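Local coordinates for protein TqaL (PDB 7EEH) that belongs to the 2OG-Fe dioxygenase family of the cupin clan and binds an iron(III) ion, at residues T87-R92 and P302-L307; T147-L152 and V247-K252; L163-T168 and D270-F275. The protein carries 1 engineered substitution. All coordinates share one frame; numbering follows the deposited sequence.

Contact 1 (T87-R92 and P302-L307)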
loop_
_atom_site.group_PDB
_atom_site.type_symbol
_atom_site.label_atom_id
_atom_site.label_comp_id
_atom_site.label_asym_id
_atom_site.label_seq_id
_atom_site.Cartn_x
_atom_site.Cartn_y
_atom_site.Cartn_z
ATOM N N THR B 87 -6.330 24.061 -18.787
ATOM C CA THR B 87 -6.951 24.295 -17.493
ATOM C C THR B 87 -6.878 23.077 -16.584
ATOM O O THR B 87 -7.234 23.188 -15.408
ATOM C CB THR B 87 -8.413 24.714 -17.673
ATOM O OG1 THR B 87 -9.167 23.607 -18.178
ATOM C CG2 THR B 87 -8.520 25.884 -18.655
ATOM N N ARG B 88 -6.415 21.939 -17.096
ATOM C CA ARG B 88 -6.325 20.692 -16.340
ATOM C C ARG B 88 -7.643 20.373 -15.634
ATOM O O ARG B 88 -7.701 20.143 -14.422
ATOM C CB ARG B 88 -5.158 20.739 -15.356
ATOM C CG ARG B 88 -3.843 20.357 -16.000
ATOM C CD ARG B 88 -2.665 20.987 -15.288
ATOM N NE ARG B 88 -2.300 20.265 -14.070
ATOM C CZ ARG B 88 -1.420 19.267 -14.023
ATOM N NH1 ARG B 88 -0.811 18.852 -15.129
ATOM N NH2 ARG B 88 -1.149 18.681 -12.863
ATOM N N SER B 89 -8.716 20.353 -16.423
ATOM C CA SER B 89 -10.052 20.087 -15.913
ATOM C C SER B 89 -10.870 19.424 -17.014
ATOM O O SER B 89 -10.424 19.295 -18.154
ATOM C CB SER B 89 -10.721 21.378 -15.438
ATOM O OG SER B 89 -10.767 22.332 -16.491
ATOM N N VAL B 90 -12.071 18.987 -16.663
ATOM C CA VAL B 90 -13.016 18.471 -17.642
ATOM C C VAL B 90 -14.330 19.214 -17.436
ATOM O O VAL B 90 -14.719 19.487 -16.296
ATOM C CB VAL B 90 -13.189 16.940 -17.522
ATOM C CG1 VAL B 90 -13.565 16.562 -16.125
ATOM C CG2 VAL B 90 -14.232 16.430 -18.502
ATOM N N ARG B 91 -14.986 19.587 -18.536
ATOM C CA ARG B 91 -16.155 20.452 -18.472
ATOM C C ARG B 91 -17.220 19.960 -19.441
ATOM O O ARG B 91 -16.916 19.330 -20.454
ATOM C CB ARG B 91 -15.796 21.920 -18.788
ATOM C CG ARG B 91 -15.722 22.266 -20.277
ATOM C CD ARG B 91 -15.334 23.740 -20.499
ATOM N NE ARG B 91 -14.191 24.093 -19.670
ATOM C CZ ARG B 91 -12.937 24.127 -20.106
ATOM N NH1 ARG B 91 -12.662 23.869 -21.378
ATOM N NH2 ARG B 91 -11.959 24.427 -19.265
ATOM N N ARG B 92 -18.475 20.259 -19.116
ATOM C CA ARG B 92 -19.582 19.952 -20.009
ATOM C C ARG B 92 -19.633 20.990 -21.118
ATOM O O ARG B 92 -19.578 22.193 -20.849
ATOM C CB ARG B 92 -20.901 19.941 -19.233
ATOM C CG ARG B 92 -22.137 19.686 -20.082
ATOM C CD ARG B 92 -22.173 18.252 -20.552
ATOM N NE ARG B 92 -23.376 17.943 -21.310
ATOM C CZ ARG B 92 -24.525 17.573 -20.754
ATOM N NH1 ARG B 92 -24.621 17.451 -19.439
ATOM N NH2 ARG B 92 -25.578 17.311 -21.513
ATOM N N PRO B 302 -24.138 23.532 -16.794
ATOM C CA PRO B 302 -22.690 23.682 -16.673
ATOM C C PRO B 302 -22.118 22.644 -15.725
ATOM O O PRO B 302 -22.803 22.137 -14.837
ATOM C CB PRO B 302 -22.531 25.098 -16.116
ATOM C CG PRO B 302 -23.758 25.261 -15.272
ATOM C CD PRO B 302 -24.854 24.586 -16.047
HETATM N N MSE B 303 -20.846 22.325 -15.941
HETATM C CA MSE B 303 -20.138 21.356 -15.119
HETATM C C MSE B 303 -18.648 21.459 -15.402
HETATM O O MSE B 303 -18.227 21.507 -16.557
HETATM C CB MSE B 303 -20.669 19.945 -15.386
HETATM C CG MSE B 303 -20.158 18.896 -14.430
HETATM SE SE MSE B 303 -18.580 17.969 -15.126
HETATM C CE MSE B 303 -19.266 16.292 -15.037
ATOM N N GLU B 304 -17.840 21.540 -14.347
ATOM C CA GLU B 304 -16.396 21.553 -14.525
ATOM C C GLU B 304 -15.744 21.057 -13.247
ATOM O O GLU B 304 -16.068 21.545 -12.163
ATOM C CB GLU B 304 -15.887 22.953 -14.880
ATOM C CG GLU B 304 -14.378 23.017 -15.056
ATOM C CD GLU B 304 -13.936 24.058 -16.067
ATOM O OE1 GLU B 304 -14.790 24.617 -16.786
ATOM O OE2 GLU B 304 -12.718 24.301 -16.155
ATOM N N VAL B 305 -14.859 20.072 -13.370
ATOM C CA VAL B 305 -14.143 19.538 -12.215
ATOM C C VAL B 305 -12.668 19.452 -12.577
ATOM O O VAL B 305 -12.330 19.215 -13.744
ATOM C CB VAL B 305 -14.678 18.162 -11.770
ATOM C CG1 VAL B 305 -16.151 18.246 -11.395
ATOM C CG2 VAL B 305 -14.453 17.108 -12.831
ATOM N N PRO B 306 -11.763 19.641 -11.621
ATOM C CA PRO B 306 -10.335 19.499 -11.922
ATOM C C PRO B 306 -9.967 18.052 -12.208
ATOM O O PRO B 306 -10.560 17.124 -11.662
ATOM C CB PRO B 306 -9.651 20.002 -10.645
ATOM C CG PRO B 306 -10.692 19.881 -9.574
ATOM C CD PRO B 306 -12.003 20.121 -10.250
ATOM N N LEU B 307 -8.984 17.872 -13.095
ATOM C CA LEU B 307 -8.411 16.547 -13.317
ATOM C C LEU B 307 -7.386 16.204 -12.254
ATOM O O LEU B 307 -7.207 15.027 -11.926
ATOM C CB LEU B 307 -7.740 16.465 -14.688
ATOM C CG LEU B 307 -8.651 16.442 -15.906
ATOM C CD1 LEU B 307 -7.835 16.668 -17.165
ATOM C CD2 LEU B 307 -9.382 15.120 -15.962
HETATM O O HOH W 1 -19.656 23.530 -18.412
#

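Contact 2 (T147-L152 and V247-K252)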
loop_
_atom_site.group_PDB
_atom_site.type_symbol
_atom_site.label_atom_id
_atom_site.label_comp_id
_atom_site.label_asym_id
_atom_site.label_seq_id
_atom_site.Cartn_x
_atom_site.Cartn_y
_atom_site.Cartn_z
ATOM N N THR B 147 -1.673 5.933 -32.613
ATOM C CA THR B 147 -1.824 6.217 -34.037
ATOM C C THR B 147 -2.681 7.461 -34.263
ATOM O O THR B 147 -3.770 7.587 -33.702
ATOM C CB THR B 147 -2.469 5.021 -34.732
ATOM O OG1 THR B 147 -1.730 3.839 -34.417
ATOM C CG2 THR B 147 -2.495 5.217 -36.248
ATOM N N HIS B 148 -2.201 8.379 -35.097
ATOM C CA HIS B 148 -2.908 9.632 -35.336
ATOM C C HIS B 148 -3.871 9.502 -36.516
ATOM O O HIS B 148 -3.446 9.221 -37.640
ATOM C CB HIS B 148 -1.908 10.756 -35.569
ATOM C CG HIS B 148 -1.260 11.234 -34.311
ATOM N ND1 HIS B 148 -0.501 12.381 -34.250
ATOM C CD2 HIS B 148 -1.271 10.722 -33.058
ATOM C CE1 HIS B 148 -0.068 12.553 -33.012
ATOM N NE2 HIS B 148 -0.521 11.559 -32.270
ATOM N N ARG B 149 -5.168 9.705 -36.259
ATOM C CA ARG B 149 -6.141 9.749 -37.353
ATOM C C ARG B 149 -5.901 11.006 -38.176
ATOM O O ARG B 149 -5.815 12.098 -37.604
ATOM C CB ARG B 149 -7.581 9.751 -36.831
ATOM C CG ARG B 149 -8.036 8.466 -36.168
ATOM C CD ARG B 149 -9.549 8.426 -35.977
ATOM N NE ARG B 149 -9.956 7.262 -35.197
ATOM C CZ ARG B 149 -10.063 6.043 -35.701
ATOM N NH1 ARG B 149 -9.814 5.843 -36.988
ATOM N NH2 ARG B 149 -10.414 5.029 -34.927
ATOM N N PRO B 150 -5.783 10.898 -39.506
ATOM C CA PRO B 150 -5.496 12.092 -40.317
ATOM C C PRO B 150 -6.510 13.207 -40.178
ATOM O O PRO B 150 -6.143 14.375 -40.327
ATOM C CB PRO B 150 -5.468 11.538 -41.747
ATOM C CG PRO B 150 -4.981 10.148 -41.573
ATOM C CD PRO B 150 -5.627 9.661 -40.288
ATOM N N ARG B 151 -7.769 12.902 -39.879
ATOM C CA ARG B 151 -8.767 13.963 -39.849
ATOM C C ARG B 151 -8.786 14.727 -38.535
ATOM O O ARG B 151 -9.571 15.667 -38.407
ATOM C CB ARG B 151 -10.161 13.392 -40.150
ATOM C CG ARG B 151 -10.755 12.559 -39.027
ATOM C CD ARG B 151 -12.144 12.016 -39.381
ATOM N NE ARG B 151 -13.153 12.363 -38.377
ATOM C CZ ARG B 151 -13.442 11.613 -37.311
ATOM N NH1 ARG B 151 -12.794 10.469 -37.094
ATOM N NH2 ARG B 151 -14.382 12.003 -36.453
ATOM N N LEU B 152 -7.938 14.380 -37.567
ATOM C CA LEU B 152 -7.990 14.996 -36.254
ATOM C C LEU B 152 -6.708 15.762 -35.964
ATOM O O LEU B 152 -5.670 15.530 -36.585
ATOM C CB LEU B 152 -8.232 13.946 -35.167
ATOM C CG LEU B 152 -9.486 13.100 -35.362
ATOM C CD1 LEU B 152 -9.601 12.076 -34.247
ATOM C CD2 LEU B 152 -10.712 14.001 -35.418
ATOM N N VAL B 247 -7.592 1.397 -27.067
ATOM C CA VAL B 247 -7.089 2.353 -28.054
ATOM C C VAL B 247 -7.836 2.085 -29.356
ATOM O O VAL B 247 -7.664 1.033 -29.971
ATOM C CB VAL B 247 -5.575 2.231 -28.242
ATOM C CG1 VAL B 247 -5.081 3.183 -29.375
ATOM C CG2 VAL B 247 -4.864 2.519 -26.924
ATOM N N ASP B 248 -8.694 3.025 -29.760
ATOM C CA ASP B 248 -9.676 2.733 -30.804
ATOM C C ASP B 248 -9.053 2.691 -32.195
ATOM O O ASP B 248 -9.640 2.105 -33.114
ATOM C CB ASP B 248 -10.795 3.779 -30.765
ATOM C CG ASP B 248 -11.912 3.489 -31.769
ATOM O OD1 ASP B 248 -12.487 2.382 -31.732
ATOM O OD2 ASP B 248 -12.203 4.377 -32.596
ATOM N N THR B 249 -7.879 3.300 -32.360
ATOM C CA THR B 249 -7.168 3.334 -33.627
ATOM C C THR B 249 -6.285 2.115 -33.853
ATOM O O THR B 249 -5.800 1.919 -34.971
ATOM C CB THR B 249 -6.302 4.593 -33.701
ATOM O OG1 THR B 249 -5.556 4.713 -32.487
ATOM C CG2 THR B 249 -7.164 5.833 -33.866
ATOM N N GLU B 250 -6.064 1.290 -32.838
ATOM C CA GLU B 250 -5.147 0.164 -32.977
ATOM C C GLU B 250 -5.808 -1.175 -32.713
ATOM O O GLU B 250 -5.135 -2.207 -32.809
ATOM C CB GLU B 250 -3.936 0.346 -32.049
ATOM C CG GLU B 250 -3.206 1.644 -32.311
ATOM C CD GLU B 250 -2.219 1.981 -31.226
ATOM O OE1 GLU B 250 -1.779 1.043 -30.526
ATOM O OE2 GLU B 250 -1.916 3.184 -31.064
ATOM N N ASN B 251 -7.101 -1.181 -32.385
ATOM C CA ASN B 251 -7.914 -2.372 -32.179
ATOM C C ASN B 251 -9.204 -2.209 -32.957
ATOM O O ASN B 251 -9.643 -1.089 -33.215
ATOM C CB ASN B 251 -8.328 -2.592 -30.720
ATOM C CG ASN B 251 -7.165 -2.691 -29.785
ATOM O OD1 ASN B 251 -6.603 -3.767 -29.605
ATOM N ND2 ASN B 251 -6.807 -1.570 -29.152
ATOM N N LYS B 252 -9.738 -3.318 -33.444
ATOM C CA LYS B 252 -11.119 -3.358 -33.887
ATOM C C LYS B 252 -11.867 -4.097 -32.799
ATOM O O LYS B 252 -11.253 -4.811 -31.996
ATOM C CB LYS B 252 -11.291 -4.056 -35.251
ATOM C CG LYS B 252 -10.839 -3.256 -36.452
ATOM C CD LYS B 252 -10.848 -4.031 -37.768
ATOM C CE LYS B 252 -10.207 -3.208 -38.899
ATOM N NZ LYS B 252 -10.008 -3.978 -40.172
HETATM O O HOH W 2 -5.360 7.397 -31.449
#

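Contact 3 (L163-T168 and D270-F275)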
loop_
_atom_site.group_PDB
_atom_site.type_symbol
_atom_site.label_atom_id
_atom_site.label_comp_id
_atom_site.label_asym_id
_atom_site.label_seq_id
_atom_site.Cartn_x
_atom_site.Cartn_y
_atom_site.Cartn_z
ATOM N N LEU B 163 -20.141 11.199 -24.309
ATOM C CA LEU B 163 -20.558 10.206 -23.326
ATOM C C LEU B 163 -22.019 9.828 -23.537
ATOM O O LEU B 163 -22.890 10.700 -23.528
ATOM C CB LEU B 163 -20.344 10.732 -21.907
ATOM C CG LEU B 163 -20.751 9.534 -21.041
ATOM C CD1 LEU B 163 -19.630 8.767 -20.444
ATOM C CD2 LEU B 163 -21.858 9.896 -20.036
ATOM N N PHE B 164 -22.284 8.533 -23.708
ATOM C CA PHE B 164 -23.640 7.996 -23.761
ATOM C C PHE B 164 -23.923 7.153 -22.525
ATOM O O PHE B 164 -23.151 6.245 -22.191
ATOM C CB PHE B 164 -23.863 7.129 -25.000
ATOM C CG PHE B 164 -23.967 7.903 -26.273
ATOM C CD1 PHE B 164 -22.836 8.400 -26.883
ATOM C CD2 PHE B 164 -25.201 8.119 -26.872
ATOM C CE1 PHE B 164 -22.924 9.112 -28.069
ATOM C CE2 PHE B 164 -25.295 8.832 -28.054
ATOM C CZ PHE B 164 -24.154 9.327 -28.651
ATOM N N ASN B 165 -25.047 7.422 -21.881
ATOM C CA ASN B 165 -25.596 6.541 -20.857
ATOM C C ASN B 165 -26.717 5.766 -21.547
ATOM O O ASN B 165 -27.686 6.366 -22.018
ATOM C CB ASN B 165 -26.087 7.365 -19.672
ATOM C CG ASN B 165 -26.589 6.521 -18.528
ATOM O OD1 ASN B 165 -26.580 5.282 -18.573
ATOM N ND2 ASN B 165 -27.006 7.187 -17.477
ATOM N N LEU B 166 -26.558 4.450 -21.668
ATOM C CA LEU B 166 -27.335 3.666 -22.625
ATOM C C LEU B 166 -27.909 2.421 -21.961
ATOM O O LEU B 166 -27.166 1.622 -21.380
ATOM C CB LEU B 166 -26.457 3.265 -23.836
ATOM C CG LEU B 166 -26.998 2.194 -24.790
ATOM C CD1 LEU B 166 -28.233 2.697 -25.499
ATOM C CD2 LEU B 166 -25.959 1.772 -25.803
ATOM N N ARG B 167 -29.225 2.248 -22.062
ATOM C CA ARG B 167 -29.884 1.010 -21.663
ATOM C C ARG B 167 -30.388 0.320 -22.923
ATOM O O ARG B 167 -31.224 0.877 -23.646
ATOM C CB ARG B 167 -31.035 1.281 -20.687
ATOM C CG ARG B 167 -32.037 0.136 -20.585
ATOM C CD ARG B 167 -33.013 0.338 -19.434
ATOM N NE ARG B 167 -32.337 0.374 -18.139
ATOM C CZ ARG B 167 -32.920 0.724 -16.998
ATOM N NH1 ARG B 167 -34.213 1.059 -16.980
ATOM N NH2 ARG B 167 -32.213 0.743 -15.873
ATOM N N THR B 168 -29.857 -0.865 -23.211
ATOM C CA THR B 168 -30.377 -1.656 -24.320
ATOM C C THR B 168 -31.482 -2.570 -23.804
ATOM O O THR B 168 -31.503 -2.932 -22.631
ATOM C CB THR B 168 -29.277 -2.481 -24.994
ATOM O OG1 THR B 168 -28.752 -3.440 -24.068
ATOM C CG2 THR B 168 -28.154 -1.570 -25.495
ATOM N N ASP B 270 -27.242 -1.748 -18.749
ATOM C CA ASP B 270 -26.980 -0.320 -18.574
ATOM C C ASP B 270 -25.476 -0.053 -18.636
ATOM O O ASP B 270 -24.715 -0.619 -17.845
ATOM C CB ASP B 270 -27.546 0.178 -17.248
ATOM C CG ASP B 270 -29.038 -0.113 -17.101
ATOM O OD1 ASP B 270 -29.717 -0.271 -18.133
ATOM O OD2 ASP B 270 -29.514 -0.196 -15.955
HETATM N N MSE B 271 -25.066 0.828 -19.549
HETATM C CA MSE B 271 -23.653 1.163 -19.780
HETATM C C MSE B 271 -23.413 2.668 -19.715
HETATM O O MSE B 271 -24.313 3.455 -20.016
HETATM C CB MSE B 271 -23.187 0.684 -21.163
HETATM C CG MSE B 271 -23.287 -0.815 -21.431
HETATM SE SE MSE B 271 -22.356 -1.928 -20.136
HETATM C CE MSE B 271 -20.550 -1.533 -20.853
ATOM N N LEU B 272 -22.197 3.064 -19.355
ATOM C CA LEU B 272 -21.659 4.364 -19.732
ATOM C C LEU B 272 -20.636 4.118 -20.835
ATOM O O LEU B 272 -19.756 3.271 -20.675
ATOM C CB LEU B 272 -21.015 5.068 -18.534
ATOM C CG LEU B 272 -21.965 5.436 -17.387
ATOM C CD1 LEU B 272 -21.180 5.902 -16.176
ATOM C CD2 LEU B 272 -22.968 6.509 -17.847
ATOM N N ILE B 273 -20.767 4.827 -21.956
ATOM C CA ILE B 273 -19.877 4.655 -23.101
ATOM C C ILE B 273 -19.211 5.998 -23.377
ATOM O O ILE B 273 -19.888 6.973 -23.734
ATOM C CB ILE B 273 -20.617 4.134 -24.339
ATOM C CG1 ILE B 273 -21.325 2.818 -24.013
ATOM C CG2 ILE B 273 -19.643 3.950 -25.499
ATOM C CD1 ILE B 273 -22.294 2.375 -25.061
ATOM N N PHE B 274 -17.888 6.054 -23.196
ATOM C CA PHE B 274 -17.093 7.267 -23.367
ATOM C C PHE B 274 -16.333 7.161 -24.680
ATOM O O PHE B 274 -15.479 6.281 -24.818
ATOM C CB PHE B 274 -16.076 7.462 -22.226
ATOM C CG PHE B 274 -16.664 7.431 -20.820
ATOM C CD1 PHE B 274 -17.068 6.245 -20.243
ATOM C CD2 PHE B 274 -16.728 8.594 -20.060
ATOM C CE1 PHE B 274 -17.579 6.205 -18.951
ATOM C CE2 PHE B 274 -17.229 8.575 -18.759
ATOM C CZ PHE B 274 -17.659 7.371 -18.206
ATOM N N PHE B 275 -16.621 8.056 -25.633
ATOM C CA PHE B 275 -15.887 8.127 -26.903
ATOM C C PHE B 275 -15.018 9.376 -26.874
ATOM O O PHE B 275 -15.548 10.488 -26.982
ATOM C CB PHE B 275 -16.821 8.208 -28.106
ATOM C CG PHE B 275 -17.749 7.036 -28.294
ATOM C CD1 PHE B 275 -17.286 5.827 -28.776
ATOM C CD2 PHE B 275 -19.120 7.184 -28.082
ATOM C CE1 PHE B 275 -18.163 4.767 -29.010
ATOM C CE2 PHE B 275 -19.999 6.127 -28.313
ATOM C CZ PHE B 275 -19.519 4.923 -28.778
#

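Contact 1 (T87-R92 and P302-L307)
Strands 89-92 and 304-306 pair antiparallel at one edge of the main beta-sheet, in what is probably the double-stranded beta-helix (jelly roll) of this family. Strand 304-306, near the C-terminus, is the outermost strand there; strand 74-84 lies on the far side of 89-92. Val90 and Val305 form the hydrogen-bonded pair: Val90 N to Val305 O is 2.9 Å, and the return bond from Val305 N to Val90 O is 3.0 Å. The pairing runs on at both ends, through Arg92 N to Met303 O and Leu307 N to Arg88 O. A G1 beta bulge sets Arg88 and Ser89 together opposite Asp84 of strand 74-84. On the valine face, Val90 CG1 and Val305 CG2 press together at 3.5 Å. Both valines also touch helix 128-141, as does Met303, a selenomethionine. The other face is polar. A bend at chi3 (47°) helps set the Arg91 guanidinium alongside the Glu304 carboxylate. The salt bridge is side-on, Arg91 NE to Glu304 OE1 at 3.0 Å and Arg91 NH2 to Glu304 OE2 at 3.2 Å. Both nitrogens meet the carboxylate from above its plane, while its oxygens lie near the guanidinium plane. Arg91 NH1 has a second acidic partner, Asp84. Glu304 OE2 also accepts a bond from Ser89 OG at 2.8 Å, from the same face as Arg91 NH2.

Contact 2 (T147-L152 and V247-K252)
Arg149 reaches across to Asp248 and Thr249 in a contact between two loops. Its chain is extended from CG to NE, which carries the guanidinium over to the other segment. There Arg149 NH2 meets Asp248 OD2 at 3.0 Å. This is a salt bridge, but the hydrogen bond within it is weak, with an N-H...O angle of 131°. The carboxylate comes to the edge of the guanidinium, and the two planes are 55° apart. Thr249 covers one face of the same group: its CG2 sits 3.2 Å above the plane, nearer its margin than its middle, and is 3.4 Å from Arg149 NE.

Thr147 makes the second meeting point. Its backbone N gives a hydrogen bond to Glu250 OE2 at 3.2 Å, on the anti side of the carboxylate. Thr147 OG1 adds a weak bond to the same oxygen. A water joins the threonines, donating to Thr147 O at 2.8 Å and accepting from Thr249 OG1 at 2.9 Å.

Further bonds position these groups. Arg149 NE donates to Val188 O, while Asp248 OD2 accepts from Val188 N and Asp248 OD1 from the backbone N of Asp186. Glu250 OE1 forms a salt bridge with Arg32. Within its own segment, Val247 O accepts from Glu250 N and from Asn251 ND2, which ties the bend together. Arg149 begins a type I beta turn that ends at Leu152.

The Asp248 side chain lies about 6 Å from the iron(III) ion. Asp186, whose backbone it holds, binds that ion with His184 and His253. Asp248 is thus a second-shell residue beside the two-histidine, one-carboxylate iron site characteristic of 2OG-Fe dioxygenases.

Contact 3 (L163-T168 and D270-F275)
Strands 158-170 and 267-277 pair antiparallel in the middle of the main sheet, and the Phe275 ring at the end of the paired region lies near the iron site. Phe164 and Ile273 form one hydrogen-bonded pair, with Phe164 N to Ile273 O at 2.9 Å and Ile273 N to Phe164 O at 2.8 Å. Leu166 and Met271, a selenomethionine, repeat the pattern. On the face of these residues, Leu166 CD2 packs on Ile273 CD1 at 3.8 Å. Phe164 CD1 meets the edge of the Phe275 ring, 3.9 Å from its CE2. The Phe275 side chain also touches Asp186 and lies about 5 Å from the iron(III) ion. In the double-stranded beta-helix expected for this family, the two strands have 74-84 and 190-199 as outer neighbours. The opposite face bears Leu163, Leu272 and Phe274, all packed against helix 128-141. Leu272 CD2 lies across Asn165, 3.7 Å from its CB. Farther along, the Arg167 chain bends at chi3 to lay its guanidinium alongside the Asp270 carboxylate in a side-on salt bridge. Arg167 NE meets Asp270 OD1 at 2.7 Å and Arg167 NH2 meets Asp270 OD2 at 2.9 Å, both on the syn side, tilted somewhat out of the carboxylate plane, and nearly straight at the hydrogen.

Contacts 1 and 3 belong to the same antiparallel sheet, with strand 74-84 between their nearer strands. Contact 3 is central: its centre lies about 7 Å from the centre of the chain. Contact 1 forms the sheet's edge, and its centre lies about 17 Å from that point. Both combine backbone pairing with a side-on arginine-carboxylate salt bridge, and helix 128-141 packs on both. Contact 3 buries somewhat more surface, and Asp270 is buried whereas Glu304 of contact 1 is exposed. Contact 2 joins two loops, also near the periphery, by side chains, the Thr147 backbone and a water, without strand pairing. Yet contacts 2 and 3 both approach the iron, through Asp248 and Phe275, and each touches or bonds Asp186.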